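Side-chain contacts in probable aminotransferase (Pseudomonas aeruginosa, PDB 5YKR), which is a probable class-III aminotransferase of the pyridoxal-phosphate-dependent superfamily, carrying its cofactor as an internal aldimine: residues 375-380 against 386-391; 118-123 against 337-342; 150-155 against 309-314. All coordinates share one frame; numbering follows the deposited sequence.

Contact 1. Residues 375-380 against 386-391; sequences LPWHVT and VEYLFM
In the beta hairpin of strands 378-382 and 385-389, His378 pairs with Leu389 and Thr380 with Glu387 as antiparallel hydrogen-bonded pairs, and Val379 faces Tyr388 between them as a non-hydrogen-bonded pair. Both bonds of each hydrogen-bonded pair are made, for example Leu389 N to His378 O at 3.0 Å. The imidazole of His378 extends the pairing by one bond: its ND1-H points almost straight (174°) at Met391 O, 2.8 Å away and in the ring plane, although the donor stands above the plane of that carbonyl. With CG between its own backbone N and carbonyl carbon (chi1 69°), the ring lies alongside Leu389 and Met391, and His378 CE1 touches Leu389 CB at 3.7 Å and Met391 CG at 3.6 Å. On the other side of the hairpin Phe390 sends CD1 over one face of the Trp377 indole, 3.5 Å from Trp377 CE2. The two rings point the same way but are inclined at 41°, and Phe390 CA adds a CH-pi contact over the five-membered ring. Leu375 CD1 lies over the opposite face, while Trp377 NE1 donates to Phe5 O. Val379 CG2 meets Val386 CG1 at 3.6 Å. Helices 349-372, 407-418 and 439-456 pack on this apolar side: a beta hairpin forming two strands of a small three-stranded antiparallel sheet, one face laid on helices.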
ATOM      1  N   LEU A 375       4.263   8.617  40.943  1.00 19.92           N
ATOM      2  CA  LEU A 375       4.213   7.415  40.113  1.00 20.23           C
ATOM      3  C   LEU A 375       5.596   7.122  39.554  1.00 19.41           C
ATOM      4  O   LEU A 375       6.286   8.039  39.112  1.00 21.01           O
ATOM      5  CB  LEU A 375       3.190   7.573  38.997  1.00 19.38           C
ATOM      6  CG  LEU A 375       1.751   7.492  39.402  1.00 19.60           C
ATOM      7  CD1 LEU A 375       0.877   8.078  38.299  1.00 23.22           C
ATOM      8  CD2 LEU A 375       1.352   6.063  39.711  1.00 22.53           C
ATOM      9  N   PRO A 376       5.972   5.833  39.443  1.00 19.19           N
ATOM     10  CA  PRO A 376       7.261   5.450  38.881  1.00 20.01           C
ATOM     11  C   PRO A 376       7.190   5.406  37.359  1.00 19.08           C
ATOM     12  O   PRO A 376       7.501   4.397  36.722  1.00 20.68           O
ATOM     13  CB  PRO A 376       7.466   4.040  39.479  1.00 18.91           C
ATOM     14  CG  PRO A 376       6.080   3.475  39.584  1.00 20.65           C
ATOM     15  CD  PRO A 376       5.226   4.651  39.949  1.00 21.13           C
ATOM     16  N   TRP A 377       6.760   6.524  36.782  1.00 16.86           N
ATOM     17  CA  TRP A 377       6.529   6.663  35.345  1.00 16.25           C
ATOM     18  C   TRP A 377       7.280   7.922  34.876  1.00 16.92           C
ATOM     19  O   TRP A 377       7.706   8.754  35.686  1.00 19.35           O
ATOM     20  CB  TRP A 377       5.048   6.906  35.050  1.00 15.91           C
ATOM     21  CG  TRP A 377       4.038   5.849  35.444  1.00 16.42           C
ATOM     22  CD1 TRP A 377       4.243   4.735  36.204  1.00 17.18           C
ATOM     23  CD2 TRP A 377       2.650   5.846  35.121  1.00 16.30           C
ATOM     24  NE1 TRP A 377       3.083   4.033  36.337  1.00 18.64           N
ATOM     25  CE2 TRP A 377       2.083   4.702  35.687  1.00 17.99           C
ATOM     26  CE3 TRP A 377       1.831   6.684  34.350  1.00 17.69           C
ATOM     27  CZ2 TRP A 377       0.746   4.379  35.525  1.00 19.31           C
ATOM     28  CZ3 TRP A 377       0.521   6.359  34.193  1.00 19.27           C
ATOM     29  CH2 TRP A 377      -0.020   5.218  34.792  1.00 21.43           C
ATOM     30  N   HIS A 378       7.419   8.073  33.548  1.00 17.02           N
ATOM     31  CA  HIS A 378       8.005   9.316  33.021  1.00 15.92           C
ATOM     32  C   HIS A 378       7.327   9.651  31.707  1.00 15.47           C
ATOM     33  O   HIS A 378       6.690   8.786  31.100  1.00 15.20           O
ATOM     34  CB  HIS A 378       9.532   9.248  32.828  1.00 16.55           C
ATOM     35  CG  HIS A 378       9.954   8.346  31.722  1.00 16.40           C
ATOM     36  ND1 HIS A 378       9.991   6.977  31.850  1.00 16.91           N
ATOM     37  CD2 HIS A 378      10.257   8.629  30.439  1.00 17.40           C
ATOM     38  CE1 HIS A 378      10.308   6.454  30.669  1.00 16.55           C
ATOM     39  NE2 HIS A 378      10.497   7.440  29.802  1.00 15.57           N
ATOM     40  N   VAL A 379       7.510  10.889  31.293  1.00 15.08           N
ATOM     41  CA  VAL A 379       6.987  11.380  30.036  1.00 15.20           C
ATOM     42  C   VAL A 379       8.081  12.007  29.206  1.00 13.61           C
ATOM     43  O   VAL A 379       8.983  12.665  29.726  1.00 16.71           O
ATOM     44  CB  VAL A 379       5.780  12.348  30.263  1.00 15.73           C
ATOM     45  CG1 VAL A 379       6.158  13.675  30.971  1.00 16.71           C
ATOM     46  CG2 VAL A 379       5.066  12.683  28.968  1.00 16.91           C
ATOM     47  N   THR A 380       7.947  11.805  27.876  1.00 13.52           N
ATOM     48  CA  THR A 380       8.894  12.290  26.870  1.00 13.43           C
ATOM     49  C   THR A 380       8.156  13.016  25.747  1.00 13.60           C
ATOM     50  O   THR A 380       7.046  12.654  25.417  1.00 13.48           O
ATOM     51  CB  THR A 380       9.690  11.106  26.289  1.00 14.04           C
ATOM     52  OG1 THR A 380      10.387  10.460  27.368  1.00 15.05           O
ATOM     53  CG2 THR A 380      10.700  11.529  25.249  1.00 16.31           C
ATOM     54  N   VAL A 386       3.849  13.471  22.313  1.00 11.59           N
ATOM     55  CA  VAL A 386       4.163  13.311  23.745  1.00 12.12           C
ATOM     56  C   VAL A 386       3.736  11.906  24.197  1.00 12.63           C
ATOM     57  O   VAL A 386       2.604  11.492  23.915  1.00 14.21           O
ATOM     58  CB  VAL A 386       3.355  14.345  24.576  1.00 13.29           C
ATOM     59  CG1 VAL A 386       3.587  14.208  26.080  1.00 14.74           C
ATOM     60  CG2 VAL A 386       3.714  15.769  24.115  1.00 13.90           C
ATOM     61  N   GLU A 387       4.624  11.186  24.905  1.00 13.02           N
ATOM     62  CA  GLU A 387       4.246   9.835  25.367  1.00 13.32           C
ATOM     63  C   GLU A 387       4.864   9.550  26.715  1.00 13.55           C
ATOM     64  O   GLU A 387       6.036   9.840  26.931  1.00 13.75           O
ATOM     65  CB  GLU A 387       4.701   8.796  24.330  1.00 13.48           C
ATOM     66  CG  GLU A 387       4.347   7.351  24.668  1.00 14.28           C
ATOM     67  CD  GLU A 387       4.196   6.447  23.452  1.00 17.30           C
ATOM     68  OE1 GLU A 387       4.622   6.873  22.338  1.00 21.26           O
ATOM     69  OE2 GLU A 387       3.704   5.286  23.626  1.00 17.70           O
ATOM     70  N   TYR A 388       4.077   8.878  27.554  1.00 14.15           N
ATOM     71  CA  TYR A 388       4.578   8.398  28.828  1.00 14.64           C
ATOM     72  C   TYR A 388       4.765   6.849  28.822  1.00 16.96           C
ATOM     73  O   TYR A 388       4.237   6.123  27.945  1.00 16.71           O
ATOM     74  CB  TYR A 388       3.732   8.864  29.994  1.00 16.90           C
ATOM     75  CG  TYR A 388       2.256   8.660  29.844  1.00 17.87           C
ATOM     76  CD1 TYR A 388       1.631   7.476  30.307  1.00 20.26           C
ATOM     77  CD2 TYR A 388       1.451   9.640  29.278  1.00 18.10           C
ATOM     78  CE1 TYR A 388       0.275   7.288  30.148  1.00 21.65           C
ATOM     79  CE2 TYR A 388       0.080   9.461  29.159  1.00 19.75           C
ATOM     80  CZ  TYR A 388      -0.495   8.305  29.633  1.00 20.76           C
ATOM     81  OH  TYR A 388      -1.826   8.057  29.522  1.00 26.17           O
ATOM     82  N   LEU A 389       5.583   6.384  29.751  1.00 16.21           N
ATOM     83  CA  LEU A 389       5.938   4.977  29.888  1.00 16.23           C
ATOM     84  C   LEU A 389       5.947   4.671  31.375  1.00 16.83           C
ATOM     85  O   LEU A 389       6.309   5.534  32.205  1.00 18.52           O
ATOM     86  CB  LEU A 389       7.351   4.723  29.331  1.00 19.89           C
ATOM     87  CG  LEU A 389       7.601   4.153  27.949  1.00 20.43           C
ATOM     88  CD1 LEU A 389       9.090   4.132  27.666  1.00 20.36           C
ATOM     89  CD2 LEU A 389       6.914   2.788  27.730  1.00 19.13           C
ATOM     90  N   PHE A 390       5.622   3.415  31.717  1.00 16.11           N
ATOM     91  CA  PHE A 390       5.470   3.031  33.133  1.00 15.93           C
ATOM     92  C   PHE A 390       6.807   2.557  33.729  1.00 17.10           C
ATOM     93  O   PHE A 390       6.914   1.447  34.254  1.00 19.38           O
ATOM     94  CB  PHE A 390       4.390   1.960  33.306  1.00 16.78           C
ATOM     95  CG  PHE A 390       3.091   2.224  32.583  1.00 17.16           C
ATOM     96  CD1 PHE A 390       2.556   3.510  32.470  1.00 17.77           C
ATOM     97  CD2 PHE A 390       2.381   1.175  32.042  1.00 20.36           C
ATOM     98  CE1 PHE A 390       1.358   3.719  31.799  1.00 22.03           C
ATOM     99  CE2 PHE A 390       1.166   1.363  31.396  1.00 21.19           C
ATOM    100  CZ  PHE A 390       0.666   2.642  31.263  1.00 21.64           C
ATOM    101  N   MET A 391       7.811   3.421  33.648  1.00 16.73           N
ATOM    102  CA  MET A 391       9.083   3.194  34.317  1.00 18.89           C
ATOM    103  C   MET A 391       9.667   4.557  34.730  1.00 17.25           C
ATOM    104  O   MET A 391       9.321   5.622  34.174  1.00 18.60           O
ATOM    105  CB  MET A 391      10.040   2.428  33.389  1.00 18.53           C
ATOM    106  CG  MET A 391      10.360   3.125  32.062  1.00 17.48           C
ATOM    107  SD  MET A 391      11.269   2.156  30.857  1.00 18.16           S
ATOM    108  CE  MET A 391      12.887   2.062  31.653  1.00 20.16           C
TER

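Contact 2. Residues 118-123 against 337-342; sequences LWVGAE and AAMRAT
Arg340 lays its guanidinium flat on the indole of Trp119, with the two planes only 11° apart and their centres 4.1 Å from each other. The side chains themselves cross at about a right angle, so the arginine runs over the indole from its six-membered to its five-membered ring. Arg340 CG touches first, 3.6 Å from Trp119 CE3, in an off-centre CH-pi contact. Farther out, Arg340 NE stands over the same face, 3.6 Å from Trp119 CG, and Arg340 NH2 ends 3.5 Å from Trp119 CD1. Arg340 is extended from CG to NE, its CG opposite the backbone N (chi1 174°); Trp119 CG also lies opposite its own N, which carries the indole toward helix 333-346. The cation-pi contact made by CZ is off-centre over the five-membered ring. At the edge of the indole, in its plane, Val120 CG2 reaches the base of the arginine, 3.8 Å from Arg340 CB, and lies 4.3 Å from Met339 CB. These side chains join helices 115-128 and 333-346, whose axes approach to 9.5 Å at an angle of 50°. Trp41 of the second subunit packs on Val120. Arg340 NH1 forms a salt bridge with Asp116, just ahead in the tryptophan's helix. No hydrogen bond links the two segments; the positive charge is met by the indole face and by the carboxylate of Asp116, which together would hold the guanidinium in place and fix how it is turned.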
ATOM      1  N   LEU A 118       6.404  17.889 -10.641  1.00  8.03           N
ATOM      2  CA  LEU A 118       7.549  18.794 -10.791  1.00  8.48           C
ATOM      3  C   LEU A 118       7.757  19.555  -9.463  1.00  7.68           C
ATOM      4  O   LEU A 118       8.892  19.605  -8.962  1.00  9.42           O
ATOM      5  CB  LEU A 118       7.307  19.782 -11.937  1.00  9.58           C
ATOM      6  CG  LEU A 118       7.385  19.222 -13.326  1.00 10.75           C
ATOM      7  CD1 LEU A 118       6.676  20.182 -14.277  1.00 11.51           C
ATOM      8  CD2 LEU A 118       8.819  19.050 -13.725  1.00 11.48           C
ATOM      9  N   TRP A 119       6.675  20.120  -8.920  1.00  8.19           N
ATOM     10  CA  TRP A 119       6.774  20.918  -7.736  1.00  8.44           C
ATOM     11  C   TRP A 119       7.202  20.085  -6.530  1.00  8.21           C
ATOM     12  O   TRP A 119       8.088  20.448  -5.751  1.00  8.57           O
ATOM     13  CB  TRP A 119       5.450  21.645  -7.511  1.00  8.64           C
ATOM     14  CG  TRP A 119       5.533  22.654  -6.402  1.00 10.20           C
ATOM     15  CD1 TRP A 119       5.729  23.991  -6.579  1.00 12.43           C
ATOM     16  CD2 TRP A 119       5.475  22.434  -4.987  1.00  9.50           C
ATOM     17  NE1 TRP A 119       5.793  24.601  -5.356  1.00 13.37           N
ATOM     18  CE2 TRP A 119       5.588  23.666  -4.370  1.00 11.15           C
ATOM     19  CE3 TRP A 119       5.276  21.315  -4.197  1.00  9.56           C
ATOM     20  CZ2 TRP A 119       5.606  23.812  -2.969  1.00 12.21           C
ATOM     21  CZ3 TRP A 119       5.241  21.468  -2.818  1.00 10.22           C
ATOM     22  CH2 TRP A 119       5.410  22.690  -2.218  1.00 11.56           C
ATOM     23  N   VAL A 120       6.554  18.926  -6.373  1.00  7.55           N
ATOM     24  CA  VAL A 120       6.829  18.071  -5.221  1.00  7.95           C
ATOM     25  C   VAL A 120       8.203  17.500  -5.220  1.00  7.86           C
ATOM     26  O   VAL A 120       8.848  17.445  -4.185  1.00  7.94           O
ATOM     27  CB  VAL A 120       5.780  16.952  -5.106  1.00  7.75           C
ATOM     28  CG1 VAL A 120       6.138  15.940  -4.035  1.00  8.21           C
ATOM     29  CG2 VAL A 120       4.409  17.567  -4.755  1.00  9.14           C
ATOM     30  N   GLY A 121       8.727  17.088  -6.388  1.00  8.17           N
ATOM     31  CA  GLY A 121      10.086  16.573  -6.394  1.00  8.78           C
ATOM     32  C   GLY A 121      11.093  17.601  -5.890  1.00  8.51           C
ATOM     33  O   GLY A 121      11.983  17.286  -5.086  1.00  9.62           O
ATOM     34  N   ALA A 122      10.974  18.813  -6.380  1.00  9.42           N
ATOM     35  CA  ALA A 122      11.870  19.891  -5.957  1.00 10.04           C
ATOM     36  C   ALA A 122      11.700  20.240  -4.481  1.00  9.41           C
ATOM     37  O   ALA A 122      12.686  20.454  -3.755  1.00 10.46           O
ATOM     38  CB  ALA A 122      11.666  21.126  -6.834  1.00 11.41           C
ATOM     39  N   GLU A 123      10.433  20.200  -4.018  1.00  8.70           N
ATOM     40  CA  GLU A 123      10.151  20.460  -2.620  1.00  8.56           C
ATOM     41  C   GLU A 123      10.781  19.428  -1.690  1.00  8.93           C
ATOM     42  O   GLU A 123      11.320  19.791  -0.634  1.00  9.20           O
ATOM     43  CB  GLU A 123       8.649  20.554  -2.398  1.00  9.11           C
ATOM     44  CG  GLU A 123       8.200  20.539  -0.928  1.00  9.00           C
ATOM     45  CD  GLU A 123       8.589  21.763  -0.133  1.00 10.05           C
ATOM     46  OE1 GLU A 123       9.006  22.817  -0.700  1.00 12.93           O
ATOM     47  OE2 GLU A 123       8.389  21.725   1.107  1.00 11.22           O
ATOM     48  N   ALA A 337      -1.187  15.722  -5.800  1.00  8.13           N
ATOM     49  CA  ALA A 337      -1.926  16.948  -5.500  1.00  8.38           C
ATOM     50  C   ALA A 337      -2.026  17.176  -3.976  1.00  7.85           C
ATOM     51  O   ALA A 337      -1.851  18.288  -3.478  1.00  8.61           O
ATOM     52  CB  ALA A 337      -3.293  16.900  -6.111  1.00  8.78           C
ATOM     53  N   ALA A 338      -2.349  16.097  -3.248  1.00  8.12           N
ATOM     54  CA  ALA A 338      -2.469  16.186  -1.797  1.00  8.47           C
ATOM     55  C   ALA A 338      -1.142  16.491  -1.138  1.00  8.59           C
ATOM     56  O   ALA A 338      -1.091  17.255  -0.161  1.00  8.64           O
ATOM     57  CB  ALA A 338      -3.094  14.916  -1.234  1.00  8.81           C
ATOM     58  N   MET A 339      -0.074  15.867  -1.603  1.00  9.06           N
ATOM     59  CA  MET A 339       1.272  16.145  -1.079  1.00 10.29           C
ATOM     60  C   MET A 339       1.671  17.603  -1.316  1.00 10.02           C
ATOM     61  O   MET A 339       2.289  18.247  -0.453  1.00  9.17           O
ATOM     62  CB  MET A 339       2.352  15.246  -1.729  1.00 11.67           C
ATOM     63  CG  MET A 339       2.234  13.826  -1.318  1.00 12.46           C
ATOM     64  SD  MET A 339       3.604  12.923  -2.150  1.00 13.00           S
ATOM     65  CE  MET A 339       3.081  11.308  -1.550  1.00 15.59           C
ATOM     66  N   ARG A 340       1.376  18.111  -2.511  1.00  9.24           N
ATOM     67  CA  ARG A 340       1.747  19.475  -2.818  1.00  9.26           C
ATOM     68  C   ARG A 340       1.066  20.417  -1.836  1.00 10.09           C
ATOM     69  O   ARG A 340       1.714  21.297  -1.251  1.00 10.11           O
ATOM     70  CB  ARG A 340       1.426  19.827  -4.251  1.00  9.91           C
ATOM     71  CG  ARG A 340       1.672  21.284  -4.593  1.00 11.03           C
ATOM     72  CD  ARG A 340       1.551  21.504  -6.051  1.00 11.63           C
ATOM     73  NE  ARG A 340       1.912  22.870  -6.420  1.00 13.28           N
ATOM     74  CZ  ARG A 340       2.063  23.278  -7.672  1.00 13.02           C
ATOM     75  NH1 ARG A 340       1.815  22.442  -8.698  1.00 12.99           N
ATOM     76  NH2 ARG A 340       2.505  24.501  -7.872  1.00 17.69           N
ATOM     77  N   ALA A 341      -0.250  20.230  -1.635  1.00  9.39           N
ATOM     78  CA  ALA A 341      -0.938  21.068  -0.678  1.00  9.24           C
ATOM     79  C   ALA A 341      -0.377  20.930   0.717  1.00  9.01           C
ATOM     80  O   ALA A 341      -0.249  21.906   1.463  1.00  9.42           O
ATOM     81  CB  ALA A 341      -2.419  20.748  -0.686  1.00  9.88           C
ATOM     82  N   THR A 342      -0.052  19.700   1.122  1.00  9.04           N
ATOM     83  CA  THR A 342       0.485  19.493   2.436  1.00  9.45           C
ATOM     84  C   THR A 342       1.801  20.202   2.655  1.00  9.24           C
ATOM     85  O   THR A 342       1.996  20.896   3.688  1.00  9.44           O
ATOM     86  CB  THR A 342       0.619  17.963   2.691  1.00  9.52           C
ATOM     87  OG1 THR A 342      -0.678  17.366   2.643  1.00  9.23           O
ATOM     88  CG2 THR A 342       1.274  17.695   4.041  1.00 10.69           C
TER

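Contact 3. Residues 150-155 against 309-314; sequences CRMLSG and AVLPHF
With CG opposite the carbonyl carbon (chi1 -70°) and the chain bent at its last torsion (chi3 58°), Met152 brings its methyl CE to Leu311 CB at 4.0 Å. In Val310 a chi1 of -66° places CG1 beside its backbone N and CG2 between that N and the carbonyl carbon, so both methyls face the Met152-Leu153 turn of helix 139-154. Val310 CG2 lies 4.0 Å from Met152 CB and equally far from Leu153 CA, while Val310 CG1 touches Met152 O at 3.7 Å. The methionine and Leu311 side chains cross at a slant. Leu153 offers mainly its base, with CB 4.2 Å from Val310 CG2; its end leads away and packs on Gln303, Arg306 and Ile307 of helix 301-310. Contact here is wholly apolar between side chains, with no hydrogen bond across the segments. The helix terminus is secured from within: Cys150 O accepts both Ser154 N and Ser154 OG, from opposite faces of its carbonyl plane, and Gly155 then leaves the helix with positive phi. The second subunit borders the contact, for Tyr43 of that chain donates its OH to Leu311 O, and its His190 lies against Met152. This is a helix C-terminus packed apolarly against the last residues of helix 301-310 and the chain that follows, at the dimer interface of an aminotransferase.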
ATOM      1  N   CYS A 150      18.639  -1.913  -1.674  1.00  8.44           N
ATOM      2  CA  CYS A 150      19.907  -2.055  -0.939  1.00  8.60           C
ATOM      3  C   CYS A 150      20.519  -3.432  -1.132  1.00  9.66           C
ATOM      4  O   CYS A 150      21.732  -3.557  -1.258  1.00 10.07           O
ATOM      5  CB  CYS A 150      19.737  -1.719   0.538  1.00  9.30           C
ATOM      6  SG  CYS A 150      19.447   0.016   0.889  1.00  9.43           S
ATOM      7  N   ARG A 151      19.682  -4.473  -1.118  1.00  9.89           N
ATOM      8  CA  ARG A 151      20.184  -5.826  -1.434  1.00 10.40           C
ATOM      9  C   ARG A 151      20.750  -5.891  -2.867  1.00  9.38           C
ATOM     10  O   ARG A 151      21.819  -6.492  -3.105  1.00 11.40           O
ATOM     11  CB  ARG A 151      19.115  -6.889  -1.213  1.00  9.98           C
ATOM     12  CG  ARG A 151      18.756  -7.098   0.236  1.00 10.55           C
ATOM     13  CD  ARG A 151      17.891  -8.357   0.400  1.00 12.25           C
ATOM     14  NE  ARG A 151      17.651  -8.660   1.795  1.00 13.56           N
ATOM     15  CZ  ARG A 151      16.622  -8.304   2.520  1.00 16.21           C
ATOM     16  NH1 ARG A 151      15.626  -7.656   2.004  1.00 17.56           N
ATOM     17  NH2 ARG A 151      16.619  -8.637   3.843  1.00 18.97           N
ATOM     18  N   MET A 152      20.048  -5.257  -3.811  1.00  9.89           N
ATOM     19  CA  MET A 152      20.501  -5.241  -5.202  1.00  9.91           C
ATOM     20  C   MET A 152      21.830  -4.517  -5.365  1.00 10.58           C
ATOM     21  O   MET A 152      22.741  -5.076  -6.008  1.00 11.82           O
ATOM     22  CB  MET A 152      19.474  -4.584  -6.121  1.00 11.05           C
ATOM     23  CG  MET A 152      18.202  -5.415  -6.322  1.00 10.89           C
ATOM     24  SD  MET A 152      16.868  -4.462  -7.060  1.00 11.30           S
ATOM     25  CE  MET A 152      17.598  -3.899  -8.576  1.00 13.76           C
ATOM     26  N   LEU A 153      21.965  -3.336  -4.749  1.00 10.84           N
ATOM     27  CA  LEU A 153      23.175  -2.536  -4.962  1.00 12.17           C
ATOM     28  C   LEU A 153      24.362  -3.084  -4.224  1.00 12.85           C
ATOM     29  O   LEU A 153      25.511  -2.930  -4.679  1.00 14.99           O
ATOM     30  CB  LEU A 153      22.904  -1.084  -4.662  1.00 12.49           C
ATOM     31  CG  LEU A 153      22.811  -0.637  -3.202  1.00 11.51           C
ATOM     32  CD1 LEU A 153      24.198  -0.300  -2.650  1.00 13.09           C
ATOM     33  CD2 LEU A 153      21.919   0.572  -3.043  1.00 12.80           C
ATOM     34  N   SER A 154      24.121  -3.768  -3.091  1.00 11.16           N
ATOM     35  CA  SER A 154      25.236  -4.186  -2.230  1.00 11.95           C
ATOM     36  C   SER A 154      25.646  -5.625  -2.482  1.00 12.48           C
ATOM     37  O   SER A 154      26.768  -6.005  -2.181  1.00 15.53           O
ATOM     38  CB  SER A 154      24.839  -4.043  -0.768  1.00 11.22           C
ATOM     39  OG  SER A 154      23.856  -5.013  -0.368  1.00 11.70           O
ATOM     40  N   GLY A 155      24.731  -6.446  -2.988  1.00 11.98           N
ATOM     41  CA  GLY A 155      24.984  -7.885  -3.060  1.00 15.21           C
ATOM     42  C   GLY A 155      24.971  -8.596  -1.741  1.00 14.55           C
ATOM     43  O   GLY A 155      25.364  -9.789  -1.695  1.00 17.37           O
ATOM     44  N   ALA A 309      23.171   1.619 -11.526  1.00 10.36           N
ATOM     45  CA  ALA A 309      24.085   0.658 -12.113  1.00 10.44           C
ATOM     46  C   ALA A 309      23.612  -0.770 -11.957  1.00 11.32           C
ATOM     47  O   ALA A 309      24.153  -1.653 -12.641  1.00 13.23           O
ATOM     48  CB  ALA A 309      25.451   0.860 -11.528  1.00 11.96           C
ATOM     49  N   VAL A 310      22.660  -1.062 -11.079  1.00 10.97           N
ATOM     50  CA  VAL A 310      22.017  -2.373 -11.009  1.00 12.37           C
ATOM     51  C   VAL A 310      20.593  -2.385 -11.533  1.00 11.86           C
ATOM     52  O   VAL A 310      19.996  -3.469 -11.671  1.00 14.94           O
ATOM     53  CB  VAL A 310      22.088  -2.978  -9.566  1.00 12.19           C
ATOM     54  CG1 VAL A 310      23.532  -3.286  -9.193  1.00 14.00           C
ATOM     55  CG2 VAL A 310      21.410  -2.082  -8.511  1.00 13.13           C
ATOM     56  N   LEU A 311      19.998  -1.227 -11.796  1.00 10.82           N
ATOM     57  CA  LEU A 311      18.643  -1.090 -12.353  1.00 11.60           C
ATOM     58  C   LEU A 311      18.700   0.141 -13.264  1.00 10.77           C
ATOM     59  O   LEU A 311      18.370   1.273 -12.884  1.00 10.43           O
ATOM     60  CB  LEU A 311      17.606  -0.958 -11.262  1.00 12.20           C
ATOM     61  CG  LEU A 311      16.174  -0.887 -11.767  1.00 14.06           C
ATOM     62  CD1 LEU A 311      15.806  -2.030 -12.692  1.00 18.58           C
ATOM     63  CD2 LEU A 311      15.248  -0.811 -10.566  1.00 16.66           C
ATOM     64  N   PRO A 312      19.140  -0.058 -14.505  1.00 10.97           N
ATOM     65  CA  PRO A 312      19.343   1.083 -15.385  1.00  9.61           C
ATOM     66  C   PRO A 312      18.042   1.775 -15.803  1.00  9.40           C
ATOM     67  O   PRO A 312      16.955   1.196 -15.796  1.00 11.87           O
ATOM     68  CB  PRO A 312      19.962   0.467 -16.616  1.00 10.90           C
ATOM     69  CG  PRO A 312      20.630  -0.770 -16.158  1.00 12.32           C
ATOM     70  CD  PRO A 312      19.725  -1.304 -15.066  1.00 11.60           C
ATOM     71  N   HIS A 313      18.193   3.059 -16.117  1.00 10.27           N
ATOM     72  CA  HIS A 313      17.066   3.791 -16.707  1.00 10.09           C
ATOM     73  C   HIS A 313      16.554   3.028 -17.932  1.00 10.78           C
ATOM     74  O   HIS A 313      17.312   2.437 -18.709  1.00 11.14           O
ATOM     75  CB  HIS A 313      17.532   5.205 -17.096  1.00  9.64           C
ATOM     76  CG  HIS A 313      17.845   6.022 -15.902  1.00  9.71           C
ATOM     77  ND1 HIS A 313      16.861   6.512 -15.066  1.00  9.85           N
ATOM     78  CD2 HIS A 313      19.048   6.359 -15.351  1.00  9.79           C
ATOM     79  CE1 HIS A 313      17.440   7.156 -14.068  1.00  9.63           C
ATOM     80  NE2 HIS A 313      18.765   7.052 -14.198  1.00 10.13           N
ATOM     81  N   PHE A 314      15.241   3.022 -18.070  1.00 10.69           N
ATOM     82  CA  PHE A 314      14.600   2.151 -19.089  1.00 11.75           C
ATOM     83  C   PHE A 314      14.950   2.629 -20.478  1.00 12.75           C
ATOM     84  O   PHE A 314      14.961   3.838 -20.748  1.00 15.47           O
ATOM     85  CB  PHE A 314      13.079   2.184 -18.875  1.00 12.71           C
ATOM     86  CG  PHE A 314      12.333   1.044 -19.467  1.00 13.08           C
ATOM     87  CD1 PHE A 314      12.347  -0.218 -18.847  1.00 13.60           C
ATOM     88  CD2 PHE A 314      11.619   1.214 -20.613  1.00 14.41           C
ATOM     89  CE1 PHE A 314      11.627  -1.262 -19.366  1.00 14.02           C
ATOM     90  CE2 PHE A 314      10.889   0.170 -21.170  1.00 14.31           C
ATOM     91  CZ  PHE A 314      10.887  -1.061 -20.548  1.00 13.17           C
TER

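Contact 1 closes a local hairpin, whereas contacts 2 and 3 join segments far apart in sequence; none touches another. Contacts 2 and 3 lie nearer each other, with centres 27 Å and nearest atoms about 14 Å apart, and contact 3 is nested in the loop that contact 2 closes. Helices 301-310 and 333-346, which follow each other in the chain, contribute one segment to each, and both contacts touch the second subunit. Contact 1, across the chain's centre, is 37 Å from contact 2 and 44 Å from contact 3, centre to centre, and meets no other subunit. Met339 of contact 2 packs on Ile288, two residues after Lys286, which carries the cofactor.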